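Local atomic coordinates of amidase (Bacillus anthracis, PDB entry 5EWQ), a protein that probably hydrolyses carboxylic acid amides, as amidase signature enzymes do. Residues 13-18 with 400-405; 84-89 with 185-190; 242-247 with 489-494; 276-281 with 299-304. All coordinates share one frame; numbering follows the deposited sequence.

Interaction 1: 13-18 with 400-405; sequences ERIVYD and RIKYGQ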
loop_
_atom_site.group_PDB
_atom_site.type_symbol
_atom_site.label_atom_id
_atom_site.label_comp_id
_atom_site.label_asym_id
_atom_site.label_seq_id
_atom_site.Cartn_x
_atom_site.Cartn_y
_atom_site.Cartn_z
ATOM N N GLU A 13 -18.497 5.340 -9.060
ATOM C CA GLU A 13 -19.495 6.368 -8.790
ATOM C C GLU A 13 -19.258 6.973 -7.413
ATOM O O GLU A 13 -18.527 6.410 -6.604
ATOM C CB GLU A 13 -20.907 5.788 -8.874
ATOM C CG GLU A 13 -21.185 4.995 -10.139
ATOM C CD GLU A 13 -22.594 4.434 -10.174
ATOM O OE1 GLU A 13 -22.791 3.350 -10.763
ATOM O OE2 GLU A 13 -23.506 5.077 -9.614
ATOM N N ARG A 14 -19.875 8.118 -7.146
ATOM C CA ARG A 14 -19.756 8.736 -5.831
ATOM C C ARG A 14 -20.656 8.032 -4.823
ATOM O O ARG A 14 -21.733 8.523 -4.480
ATOM C CB ARG A 14 -20.089 10.227 -5.894
ATOM C CG ARG A 14 -18.944 11.079 -6.415
ATOM C CD ARG A 14 -19.193 12.558 -6.184
ATOM N NE ARG A 14 -18.021 13.359 -6.530
ATOM C CZ ARG A 14 -17.056 13.676 -5.673
ATOM N NH1 ARG A 14 -17.124 13.263 -4.414
ATOM N NH2 ARG A 14 -16.024 14.408 -6.072
ATOM N N ILE A 15 -20.201 6.876 -4.353
ATOM C CA ILE A 15 -20.943 6.089 -3.378
ATOM C C ILE A 15 -20.210 6.063 -2.040
ATOM O O ILE A 15 -19.042 5.682 -1.971
ATOM C CB ILE A 15 -21.157 4.645 -3.865
ATOM C CG1 ILE A 15 -21.824 4.639 -5.241
ATOM C CG2 ILE A 15 -21.991 3.868 -2.866
ATOM C CD1 ILE A 15 -22.027 3.256 -5.811
ATOM N N VAL A 16 -20.900 6.476 -0.981
ATOM C CA VAL A 16 -20.308 6.517 0.352
ATOM C C VAL A 16 -21.221 5.865 1.388
ATOM O O VAL A 16 -22.345 6.314 1.607
ATOM C CB VAL A 16 -20.003 7.966 0.790
ATOM C CG1 VAL A 16 -19.519 7.995 2.231
ATOM C CG2 VAL A 16 -18.975 8.597 -0.134
ATOM N N TYR A 17 -20.726 4.804 2.020
ATOM C CA TYR A 17 -21.484 4.088 3.044
ATOM C C TYR A 17 -21.001 4.444 4.445
ATOM O O TYR A 17 -19.802 4.620 4.664
ATOM C CB TYR A 17 -21.368 2.576 2.844
ATOM C CG TYR A 17 -21.851 2.070 1.507
ATOM C CD1 TYR A 17 -23.100 2.425 1.013
ATOM C CD2 TYR A 17 -21.053 1.235 0.737
ATOM C CE1 TYR A 17 -23.540 1.956 -0.212
ATOM C CE2 TYR A 17 -21.482 0.764 -0.487
ATOM C CZ TYR A 17 -22.726 1.126 -0.956
ATOM O OH TYR A 17 -23.156 0.658 -2.177
ATOM N N ASP A 18 -21.944 4.539 5.381
ATOM C CA ASP A 18 -21.645 4.696 6.804
ATOM C C ASP A 18 -20.653 5.828 7.074
ATOM O O ASP A 18 -19.525 5.589 7.504
ATOM C CB ASP A 18 -21.109 3.377 7.370
ATOM C CG ASP A 18 -21.113 3.343 8.884
ATOM O OD1 ASP A 18 -21.798 4.187 9.498
ATOM O OD2 ASP A 18 -20.437 2.465 9.460
ATOM N N ARG A 400 -24.618 -5.297 -0.280
ATOM C CA ARG A 400 -23.449 -6.076 0.118
ATOM C C ARG A 400 -22.593 -6.532 -1.062
ATOM O O ARG A 400 -21.379 -6.684 -0.930
ATOM C CB ARG A 400 -23.899 -7.279 0.948
ATOM C CG ARG A 400 -24.701 -6.871 2.172
ATOM C CD ARG A 400 -25.293 -8.053 2.912
ATOM N NE ARG A 400 -26.068 -7.606 4.067
ATOM C CZ ARG A 400 -26.703 -8.417 4.905
ATOM N NH1 ARG A 400 -26.662 -9.731 4.724
ATOM N NH2 ARG A 400 -27.381 -7.914 5.929
ATOM N N ILE A 401 -23.221 -6.746 -2.214
ATOM C CA ILE A 401 -22.494 -7.119 -3.424
ATOM C C ILE A 401 -23.074 -6.423 -4.652
ATOM O O ILE A 401 -23.617 -7.071 -5.548
ATOM C CB ILE A 401 -22.505 -8.644 -3.652
ATOM C CG1 ILE A 401 -23.877 -9.229 -3.304
ATOM C CG2 ILE A 401 -21.426 -9.319 -2.819
ATOM C CD1 ILE A 401 -24.041 -10.674 -3.713
ATOM N N LYS A 402 -22.950 -5.099 -4.681
ATOM C CA LYS A 402 -23.484 -4.284 -5.769
ATOM C C LYS A 402 -22.989 -4.752 -7.136
ATOM O O LYS A 402 -23.725 -4.707 -8.122
ATOM C CB LYS A 402 -23.114 -2.812 -5.558
ATOM C CG LYS A 402 -23.538 -1.891 -6.693
ATOM C CD LYS A 402 -23.030 -0.474 -6.476
ATOM C CE LYS A 402 -23.334 0.411 -7.671
ATOM N NZ LYS A 402 -24.797 0.546 -7.908
ATOM N N TYR A 403 -21.744 -5.212 -7.185
ATOM C CA TYR A 403 -21.150 -5.663 -8.438
ATOM C C TYR A 403 -20.988 -7.180 -8.466
ATOM O O TYR A 403 -20.262 -7.718 -9.300
ATOM C CB TYR A 403 -19.801 -4.976 -8.661
ATOM C CG TYR A 403 -19.882 -3.467 -8.622
ATOM C CD1 TYR A 403 -20.229 -2.740 -9.754
ATOM C CD2 TYR A 403 -19.619 -2.767 -7.451
ATOM C CE1 TYR A 403 -20.309 -1.358 -9.721
ATOM C CE2 TYR A 403 -19.695 -1.386 -7.409
ATOM C CZ TYR A 403 -20.041 -0.688 -8.547
ATOM O OH TYR A 403 -20.118 0.685 -8.513
ATOM N N GLY A 404 -21.668 -7.864 -7.551
ATOM C CA GLY A 404 -21.665 -9.316 -7.527
ATOM C C GLY A 404 -20.532 -9.923 -6.719
ATOM O O GLY A 404 -19.768 -9.211 -6.069
ATOM N N GLN A 405 -20.430 -11.248 -6.765
ATOM C CA GLN A 405 -19.398 -11.974 -6.032
ATOM C C GLN A 405 -18.966 -13.228 -6.788
ATOM O O GLN A 405 -18.779 -14.290 -6.196
ATOM C CB GLN A 405 -19.897 -12.344 -4.633
ATOM C CG GLN A 405 -21.235 -13.069 -4.619
ATOM C CD GLN A 405 -21.653 -13.501 -3.227
ATOM O OE1 GLN A 405 -20.925 -13.296 -2.256
ATOM N NE2 GLN A 405 -22.829 -14.104 -3.124
#
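I15 and K402 meet tip to tip, and this apolar touch is the close part of the contact. The terminal methyl CD1 of I15 sits 3.6 Å from CE of K402, with CD of the same lysine a little behind. CG1 of I15 lies anti to its carbonyl carbon (chi1 -55°) and the chain runs on extended, which carries CD1 out toward the lysine. From the other segment K402 stretches almost straight and bends only at its last torsion (chi4 62°). Y403 closes one flank: CG of K402 rides over one face of the Y403 ring, offset toward its rim, and the phenol OH of Y403 comes within 4.2 Å of I15 CD1. Y403 is itself buried and meets Y183 edge-to-face.

Around that touch things are slack. Y17 OH is 4.4 Å from K402 CD and is hydrogen-bonded to the hydroxyl of Y183. E13 lies at the margin, where its OE1 is 4.5 Å from K402 NZ, too far for a salt bridge. Since E13 OE1 is slightly nearer to K402 CE, at 4.3 Å, the bend at the end of the lysine does not aim its ammonium at the carboxylate.

K402 and Y403 occupy the middle of a type I turn from I401 to G404, which links helix 397-400 to helix 406-412. The N-terminal segment before helix 20-28 lies against it at the protein surface. Chemically, the two segments are joined by van der Waals contact among long side chains, with at most a diffuse electrostatic attraction between E13 and K402.

Interaction 2: 84-89 with 185-190; sequences TLNSVT and GKKGQN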
loop_
_atom_site.group_PDB
_atom_site.type_symbol
_atom_site.label_atom_id
_atom_site.label_comp_id
_atom_site.label_asym_id
_atom_site.label_seq_id
_atom_site.Cartn_x
_atom_site.Cartn_y
_atom_site.Cartn_z
ATOM N N THR A 84 -14.709 14.820 -0.809
ATOM C CA THR A 84 -15.146 13.499 -0.352
ATOM C C THR A 84 -14.463 12.363 -1.110
ATOM O O THR A 84 -15.090 11.673 -1.913
ATOM C CB THR A 84 -16.676 13.344 -0.479
ATOM O OG1 THR A 84 -17.316 14.570 -0.101
ATOM C CG2 THR A 84 -17.179 12.214 0.412
ATOM N N LEU A 85 -13.173 12.175 -0.848
ATOM C CA LEU A 85 -12.400 11.132 -1.514
ATOM C C LEU A 85 -12.815 9.746 -1.035
ATOM O O LEU A 85 -12.678 8.764 -1.767
ATOM C CB LEU A 85 -10.904 11.342 -1.281
ATOM C CG LEU A 85 -10.337 12.693 -1.723
ATOM C CD1 LEU A 85 -8.849 12.779 -1.418
ATOM C CD2 LEU A 85 -10.598 12.931 -3.201
ATOM N N ASN A 86 -13.321 9.682 0.195
ATOM C CA ASN A 86 -13.774 8.433 0.801
ATOM C C ASN A 86 -12.702 7.350 0.751
ATOM O O ASN A 86 -12.880 6.315 0.107
ATOM C CB ASN A 86 -15.051 7.938 0.114
ATOM C CG ASN A 86 -15.773 6.874 0.920
ATOM O OD1 ASN A 86 -15.595 6.770 2.133
ATOM N ND2 ASN A 86 -16.598 6.079 0.247
ATOM N N SER A 87 -11.586 7.599 1.428
ATOM C CA SER A 87 -10.460 6.675 1.410
ATOM C C SER A 87 -10.162 6.116 2.795
ATOM O O SER A 87 -9.263 5.291 2.959
ATOM C CB SER A 87 -9.216 7.366 0.854
ATOM O OG SER A 87 -8.815 8.437 1.692
ATOM N N VAL A 88 -10.919 6.569 3.787
ATOM C CA VAL A 88 -10.727 6.124 5.162
ATOM C C VAL A 88 -11.916 5.302 5.647
ATOM O O VAL A 88 -13.055 5.766 5.616
ATOM C CB VAL A 88 -10.514 7.316 6.112
ATOM C CG1 VAL A 88 -10.346 6.831 7.541
ATOM C CG2 VAL A 88 -9.309 8.130 5.674
ATOM N N THR A 89 -11.644 4.079 6.092
ATOM C CA THR A 89 -12.692 3.205 6.604
ATOM C C THR A 89 -12.863 3.361 8.108
ATOM O O THR A 89 -13.984 3.428 8.610
ATOM C CB THR A 89 -12.405 1.723 6.295
ATOM O OG1 THR A 89 -11.080 1.390 6.731
ATOM C CG2 THR A 89 -12.528 1.452 4.806
ATOM N N GLY A 185 -17.689 -2.763 -0.107
ATOM C CA GLY A 185 -19.042 -2.807 0.418
ATOM C C GLY A 185 -19.135 -2.245 1.823
ATOM O O GLY A 185 -20.225 -1.981 2.326
ATOM N N LYS A 186 -17.981 -2.054 2.454
ATOM C CA LYS A 186 -17.920 -1.559 3.823
ATOM C C LYS A 186 -18.053 -0.041 3.901
ATOM O O LYS A 186 -18.860 0.480 4.670
ATOM C CB LYS A 186 -16.610 -1.996 4.481
ATOM C CG LYS A 186 -16.422 -1.485 5.897
ATOM C CD LYS A 186 -15.037 -1.823 6.415
ATOM C CE LYS A 186 -14.852 -1.368 7.852
ATOM N NZ LYS A 186 -13.486 -1.682 8.355
ATOM N N LYS A 187 -17.257 0.664 3.102
ATOM C CA LYS A 187 -17.214 2.120 3.173
ATOM C C LYS A 187 -17.726 2.785 1.897
ATOM O O LYS A 187 -18.342 3.850 1.948
ATOM C CB LYS A 187 -15.789 2.593 3.466
ATOM C CG LYS A 187 -15.705 4.041 3.905
ATOM C CD LYS A 187 -16.510 4.271 5.175
ATOM C CE LYS A 187 -16.540 5.741 5.554
ATOM N NZ LYS A 187 -17.237 6.566 4.529
ATOM N N GLY A 188 -17.469 2.159 0.754
ATOM C CA GLY A 188 -17.912 2.699 -0.518
ATOM C C GLY A 188 -16.783 2.873 -1.515
ATOM O O GLY A 188 -15.772 2.175 -1.452
ATOM N N GLN A 189 -16.954 3.820 -2.434
ATOM C CA GLN A 189 -15.996 4.022 -3.516
ATOM C C GLN A 189 -14.885 5.002 -3.152
ATOM O O GLN A 189 -15.145 6.098 -2.658
ATOM C CB GLN A 189 -16.718 4.514 -4.772
ATOM C CG GLN A 189 -15.789 4.854 -5.926
ATOM C CD GLN A 189 -15.069 3.638 -6.469
ATOM O OE1 GLN A 189 -15.700 2.672 -6.898
ATOM N NE2 GLN A 189 -13.742 3.674 -6.445
ATOM N N ASN A 190 -13.647 4.594 -3.404
ATOM C CA ASN A 190 -12.491 5.462 -3.228
ATOM C C ASN A 190 -12.333 6.368 -4.443
ATOM O O ASN A 190 -12.476 5.915 -5.580
ATOM C CB ASN A 190 -11.224 4.629 -3.020
ATOM C CG ASN A 190 -10.160 5.357 -2.217
ATOM O OD1 ASN A 190 -9.637 4.820 -1.244
ATOM N ND2 ASN A 190 -9.827 6.575 -2.628
#
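N86 and K187 carry this buried contact, their side chains crossing at a slant. CG of N86 stands anti to its backbone N (chi1 -164°), which carries the amide across to the other segment although its CB does not start in that direction. There N86 OD1 accepts from K187 NZ at 2.9 Å, the donor lying tilted from the carbonyl plane. The other end of the amide, N86 ND2, reaches two backbone carbonyls over weak bonds, Q189 O at 3.2 Å and K187 O at 3.3 Å; the second is long but almost straight.

K187 gets to N86 OD1 by folding. Its chain is bent at chi2 (60°) and again at chi4 (64°), which lays CG, CD and CE alongside V88 O, with K187 CE 3.5 Å from V88 O. NZ also finds Q80 OE1 and Y17 O, so the buried ammonium is gripped by several oxygens. K187 CB rests 3.7 Å from T89 CG2.

K186 behaves differently: fully extended, it runs past T89 to pair with D123, which also takes the hydroxyl of T89. At the far end, N190 OD1 lies against S87 CB at 3.3 Å, while S87 OG is turned to D79. Q189 points its CB away, yet Q189 NE2 folds back onto N190 O at 2.7 Å, in a nearly straight bond.

The contact joins two elements of the amidase fold: the lead-in to strand 88-91, which is an outermost strand of the large mixed sheet, and the turn and second strand of the small antiparallel pair 183-184 and 188-189.

Interaction 3: 242-247 with 489-494; sequences RPSLGR and FGEKEL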
loop_
_atom_site.group_PDB
_atom_site.type_symbol
_atom_site.label_atom_id
_atom_site.label_comp_id
_atom_site.label_asym_id
_atom_site.label_seq_id
_atom_site.Cartn_x
_atom_site.Cartn_y
_atom_site.Cartn_z
ATOM N N ARG A 242 6.806 -3.006 -2.664
ATOM C CA ARG A 242 6.516 -4.405 -2.377
ATOM C C ARG A 242 7.799 -5.090 -1.930
ATOM O O ARG A 242 8.743 -5.202 -2.707
ATOM C CB ARG A 242 5.934 -5.120 -3.597
ATOM C CG ARG A 242 5.821 -6.629 -3.413
ATOM C CD ARG A 242 5.518 -7.345 -4.720
ATOM N NE ARG A 242 5.574 -8.795 -4.569
ATOM C CZ ARG A 242 4.520 -9.562 -4.308
ATOM N NH1 ARG A 242 3.320 -9.018 -4.174
ATOM N NH2 ARG A 242 4.664 -10.873 -4.185
ATOM N N PRO A 243 7.842 -5.543 -0.671
ATOM C CA PRO A 243 9.050 -6.189 -0.149
ATOM C C PRO A 243 9.236 -7.597 -0.704
ATOM O O PRO A 243 8.333 -8.128 -1.351
ATOM C CB PRO A 243 8.800 -6.224 1.359
ATOM C CG PRO A 243 7.319 -6.293 1.477
ATOM C CD PRO A 243 6.771 -5.474 0.338
ATOM N N SER A 244 10.400 -8.187 -0.455
ATOM C CA SER A 244 10.660 -9.560 -0.871
ATOM C C SER A 244 9.782 -10.517 -0.077
ATOM O O SER A 244 9.536 -10.301 1.110
ATOM C CB SER A 244 12.137 -9.914 -0.686
ATOM O OG SER A 244 12.971 -9.004 -1.379
ATOM N N LEU A 245 9.305 -11.569 -0.735
ATOM C CA LEU A 245 8.469 -12.565 -0.072
ATOM C C LEU A 245 9.242 -13.265 1.039
ATOM O O LEU A 245 9.972 -14.225 0.795
ATOM C CB LEU A 245 7.941 -13.586 -1.080
ATOM C CG LEU A 245 6.864 -13.075 -2.039
ATOM C CD1 LEU A 245 6.401 -14.181 -2.973
ATOM C CD2 LEU A 245 5.689 -12.497 -1.265
ATOM N N GLY A 246 9.072 -12.769 2.261
ATOM C CA GLY A 246 9.777 -13.297 3.414
ATOM C C GLY A 246 10.343 -12.180 4.269
ATOM O O GLY A 246 10.728 -12.395 5.418
ATOM N N ARG A 247 10.387 -10.980 3.701
ATOM C CA ARG A 247 10.927 -9.816 4.394
ATOM C C ARG A 247 9.964 -9.313 5.466
ATOM O O ARG A 247 10.378 -8.960 6.570
ATOM C CB ARG A 247 11.226 -8.697 3.395
ATOM C CG ARG A 247 12.347 -7.759 3.811
ATOM C CD ARG A 247 13.707 -8.409 3.609
ATOM N NE ARG A 247 14.798 -7.443 3.712
ATOM C CZ ARG A 247 16.068 -7.720 3.439
ATOM N NH1 ARG A 247 16.413 -8.938 3.043
ATOM N NH2 ARG A 247 16.995 -6.778 3.559
ATOM N N PHE A 489 15.848 -9.819 -2.159
ATOM C CA PHE A 489 16.310 -9.306 -0.869
ATOM C C PHE A 489 17.143 -8.037 -1.024
ATOM O O PHE A 489 17.998 -7.740 -0.190
ATOM C CB PHE A 489 17.119 -10.372 -0.121
ATOM C CG PHE A 489 16.383 -11.667 0.074
ATOM C CD1 PHE A 489 15.563 -11.856 1.175
ATOM C CD2 PHE A 489 16.515 -12.700 -0.841
ATOM C CE1 PHE A 489 14.886 -13.048 1.357
ATOM C CE2 PHE A 489 15.842 -13.894 -0.664
ATOM C CZ PHE A 489 15.026 -14.068 0.437
ATOM N N GLY A 490 16.885 -7.286 -2.091
ATOM C CA GLY A 490 17.654 -6.091 -2.384
ATOM C C GLY A 490 16.872 -4.807 -2.196
ATOM O O GLY A 490 16.922 -3.912 -3.039
ATOM N N GLU A 491 16.148 -4.713 -1.084
ATOM C CA GLU A 491 15.395 -3.506 -0.763
ATOM C C GLU A 491 16.330 -2.332 -0.500
ATOM O O GLU A 491 15.976 -1.178 -0.742
ATOM C CB GLU A 491 14.491 -3.737 0.451
ATOM C CG GLU A 491 13.226 -4.531 0.161
ATOM C CD GLU A 491 13.463 -6.028 0.075
ATOM O OE1 GLU A 491 14.637 -6.457 0.079
ATOM O OE2 GLU A 491 12.469 -6.780 0.010
ATOM N N LYS A 492 17.525 -2.636 -0.002
ATOM C CA LYS A 492 18.519 -1.611 0.295
ATOM C C LYS A 492 18.976 -0.899 -0.973
ATOM O O LYS A 492 19.149 0.320 -0.984
ATOM C CB LYS A 492 19.723 -2.225 1.014
ATOM N N GLU A 493 19.165 -1.665 -2.043
ATOM C CA GLU A 493 19.610 -1.103 -3.311
ATOM C C GLU A 493 18.456 -0.425 -4.044
ATOM O O GLU A 493 18.657 0.560 -4.755
ATOM C CB GLU A 493 20.234 -2.189 -4.191
ATOM C CG GLU A 493 20.927 -1.654 -5.434
ATOM C CD GLU A 493 21.581 -2.748 -6.256
ATOM O OE1 GLU A 493 22.367 -2.419 -7.168
ATOM O OE2 GLU A 493 21.306 -3.937 -5.990
ATOM N N LEU A 494 17.250 -0.954 -3.865
ATOM C CA LEU A 494 16.065 -0.387 -4.503
ATOM C C LEU A 494 15.773 1.020 -3.997
ATOM O O LEU A 494 15.535 1.933 -4.789
ATOM C CB LEU A 494 14.846 -1.281 -4.275
ATOM C CG LEU A 494 14.384 -2.099 -5.482
ATOM C CD1 LEU A 494 12.987 -2.651 -5.250
ATOM C CD2 LEU A 494 14.430 -1.261 -6.752
#
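S244 grips the carboxylate of E491 twice. S244 N donates to E491 OE2, meeting that oxygen nearly along its C-O axis, and S244 OG donates to the same E491 OE2 at 2.7 Å from the syn side, somewhat out of the carboxylate plane. Both donors converge because OG of S244 is turned to lie beside its own backbone N (chi1 -56°). E491 bends at chi2 (79°) to bring the carboxylate round to them. The serine hydroxyl is also an acceptor: F489 N reaches S244 OG at 3.1 Å in a weak, bent bond, so OG both gives and receives.

E491 opens helix 491-503, directly after the N-cap residue G490, and the serine belongs to the loop that leaves strand 239-242 of the central sheet. The first turn of the chain's last helix is thereby fastened to a loop at the end of a sheet strand. A carboxylate at this end of a helix is probably favoured by the helix dipole.

The other oxygen, E491 OE1, has R247 for company. E491 OE1 lies over one face of the guanidinium, 3.8 Å from R247 NE, in a long salt bridge of charges alone; no N-H points at it. The guanidinium uses NH2 instead for a hydrogen bond to Y301 OH. R247 NH1 comes up at the edge of the F489 ring, in its plane, 3.6 Å from F489 CD1 and about as close to F489 CB. P243 CB lies 3.9 Å from E491 OE2, beside the carboxylate.

Interaction 4: 276-281 with 299-304; sequences LFNAMI and IDYTKD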
loop_
_atom_site.group_PDB
_atom_site.type_symbol
_atom_site.label_atom_id
_atom_site.label_comp_id
_atom_site.label_asym_id
_atom_site.label_seq_id
_atom_site.Cartn_x
_atom_site.Cartn_y
_atom_site.Cartn_z
ATOM N N LEU A 276 9.338 3.864 7.312
ATOM C CA LEU A 276 8.282 2.960 7.745
ATOM C C LEU A 276 8.696 1.505 7.556
ATOM O O LEU A 276 8.323 0.633 8.341
ATOM C CB LEU A 276 6.989 3.246 6.977
ATOM C CG LEU A 276 5.773 2.383 7.316
ATOM C CD1 LEU A 276 5.380 2.568 8.768
ATOM C CD2 LEU A 276 4.611 2.717 6.398
ATOM N N PHE A 277 9.479 1.255 6.510
ATOM C CA PHE A 277 9.903 -0.095 6.155
ATOM C C PHE A 277 10.840 -0.697 7.200
ATOM O O PHE A 277 11.032 -1.913 7.247
ATOM C CB PHE A 277 10.577 -0.084 4.780
ATOM C CG PHE A 277 10.883 -1.451 4.239
ATOM C CD1 PHE A 277 9.868 -2.366 4.017
ATOM C CD2 PHE A 277 12.184 -1.814 3.934
ATOM C CE1 PHE A 277 10.146 -3.624 3.514
ATOM C CE2 PHE A 277 12.469 -3.068 3.429
ATOM C CZ PHE A 277 11.448 -3.973 3.216
ATOM N N ASN A 278 11.415 0.157 8.041
ATOM C CA ASN A 278 12.327 -0.292 9.087
ATOM C C ASN A 278 11.626 -1.090 10.184
ATOM O O ASN A 278 12.204 -2.019 10.747
ATOM C CB ASN A 278 13.051 0.904 9.711
ATOM C CG ASN A 278 14.088 1.507 8.785
ATOM O OD1 ASN A 278 14.669 0.815 7.950
ATOM N ND2 ASN A 278 14.327 2.805 8.931
ATOM N N ALA A 279 10.383 -0.726 10.482
ATOM C CA ALA A 279 9.649 -1.352 11.578
ATOM C C ALA A 279 8.760 -2.498 11.109
ATOM O O ALA A 279 8.303 -3.304 11.917
ATOM C CB ALA A 279 8.815 -0.315 12.311
HETATM N N MSE A 280 8.510 -2.568 9.806
HETATM C CA MSE A 280 7.658 -3.618 9.260
HETATM C C MSE A 280 8.409 -4.939 9.145
HETATM O O MSE A 280 7.856 -6.005 9.420
HETATM C CB MSE A 280 7.110 -3.216 7.892
HETATM C CG MSE A 280 6.331 -1.913 7.879
HETATM SE SE MSE A 280 5.442 -1.667 6.164
HETATM C CE MSE A 280 6.449 -2.990 5.146
ATOM N N ILE A 281 9.672 -4.862 8.736
ATOM C CA ILE A 281 10.496 -6.053 8.569
ATOM C C ILE A 281 10.791 -6.719 9.906
ATOM O O ILE A 281 10.628 -6.112 10.964
ATOM C CB ILE A 281 11.828 -5.726 7.871
ATOM C CG1 ILE A 281 12.663 -4.776 8.734
ATOM C CG2 ILE A 281 11.576 -5.128 6.501
ATOM C CD1 ILE A 281 14.000 -4.410 8.125
ATOM N N ILE A 299 18.426 -3.587 9.113
ATOM C CA ILE A 299 19.184 -2.437 8.630
ATOM C C ILE A 299 18.358 -1.153 8.668
ATOM O O ILE A 299 17.129 -1.193 8.693
ATOM C CB ILE A 299 19.683 -2.660 7.185
ATOM C CG1 ILE A 299 19.808 -4.154 6.880
ATOM C CG2 ILE A 299 21.006 -1.942 6.953
ATOM C CD1 ILE A 299 20.200 -4.454 5.450
ATOM N N ASP A 300 19.047 -0.015 8.676
ATOM C CA ASP A 300 18.395 1.283 8.560
ATOM C C ASP A 300 18.406 1.714 7.096
ATOM O O ASP A 300 19.446 2.102 6.563
ATOM C CB ASP A 300 19.095 2.324 9.440
ATOM C CG ASP A 300 18.243 3.559 9.682
ATOM O OD1 ASP A 300 17.350 3.847 8.858
ATOM O OD2 ASP A 300 18.469 4.245 10.702
ATOM N N TYR A 301 17.247 1.644 6.451
ATOM C CA TYR A 301 17.145 1.914 5.020
ATOM C C TYR A 301 17.089 3.404 4.689
ATOM O O TYR A 301 16.651 3.784 3.605
ATOM C CB TYR A 301 15.911 1.217 4.438
ATOM C CG TYR A 301 16.004 -0.293 4.414
ATOM C CD1 TYR A 301 16.586 -0.953 3.339
ATOM C CD2 TYR A 301 15.506 -1.057 5.460
ATOM C CE1 TYR A 301 16.673 -2.332 3.310
ATOM C CE2 TYR A 301 15.588 -2.438 5.440
ATOM C CZ TYR A 301 16.173 -3.069 4.362
ATOM O OH TYR A 301 16.260 -4.443 4.334
ATOM N N THR A 302 17.538 4.245 5.616
ATOM C CA THR A 302 17.497 5.689 5.409
ATOM C C THR A 302 18.888 6.319 5.442
ATOM O O THR A 302 19.043 7.510 5.177
ATOM C CB THR A 302 16.615 6.383 6.464
ATOM O OG1 THR A 302 17.126 6.112 7.774
ATOM C CG2 THR A 302 15.180 5.885 6.371
ATOM N N LYS A 303 19.897 5.516 5.766
ATOM C CA LYS A 303 21.262 6.020 5.867
ATOM C C LYS A 303 21.963 6.040 4.511
ATOM O O LYS A 303 22.470 7.076 4.082
ATOM C CB LYS A 303 22.073 5.181 6.859
ATOM C CG LYS A 303 21.523 5.188 8.276
ATOM C CD LYS A 303 22.456 4.466 9.235
ATOM C CE LYS A 303 23.768 5.217 9.402
ATOM N NZ LYS A 303 23.561 6.567 9.996
ATOM N N ASP A 304 21.986 4.892 3.840
ATOM C CA ASP A 304 22.672 4.769 2.557
ATOM C C ASP A 304 21.798 5.228 1.393
ATOM O O ASP A 304 21.658 4.522 0.395
ATOM C CB ASP A 304 23.123 3.323 2.332
ATOM C CG ASP A 304 24.108 2.850 3.383
ATOM O OD1 ASP A 304 24.013 3.309 4.540
ATOM O OD2 ASP A 304 24.978 2.016 3.052
#
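An Asx turn at D300 organises the loop that faces segment 276-281 of the helix 270-280 region, and N278 on the helix side docks onto it. D300 OD1 accepts from T302 N and, at 2.5 Å, from T302 OG1, both arriving from the same face of the carboxylate and above its plane. This probably holds the backbone around Y301, whose N-H points to N278.

N278 takes it. N278 OD1 accepts from Y301 N at 3.1 Å in an almost straight bond, in the carbonyl plane and on a lone pair. The same amide offers N278 ND2 to D300 OD1 at 3.2 Å, though this bond is bent and weak, with amide and carboxylate planes nearly perpendicular. One asparagine side chain thus uses both its polar ends on consecutive residues of the loop. N278 OD1 also lies at the edge of the Y301 ring, in plane, the amide being nearly coplanar with that ring.

The ring of Y301 is packed from three directions. F277, its CG anti to the backbone N (chi1 -172°), brings F277 CD2 over one face of it, offset toward the rim and 3.7 Å from Y301 CD2; the two ring planes are inclined at 59°. E491 and K492 of helix 491-503 also touch Y301, which is therefore wedged between two helices. I281, approaching from the opposite direction to the tyrosine, puts its CD1 at the ring edge, in the ring plane, 3.7 Å from Y301 CE2.

The contacts form two pairs on opposite sides of the chain's centre. Interactions 1 and 2 have centres 10 Å apart and are joined by backbone hydrogen bonds: Y17 N lies 2.6 Å from K187 O and I15 O 2.8 Å from Q189 N, both probable bonds, so the N-terminal segment runs along strand 188-189. Interactions 3 and 4, with centres 11 Å apart, meet through R247 NH2 and Y301 OH at 2.6 Å, while F277 packs on both P243 and E491. Between interactions 2 and 4 the nearest atoms are still about 15 Å apart. No ligand or substrate marks a pocket at any of them.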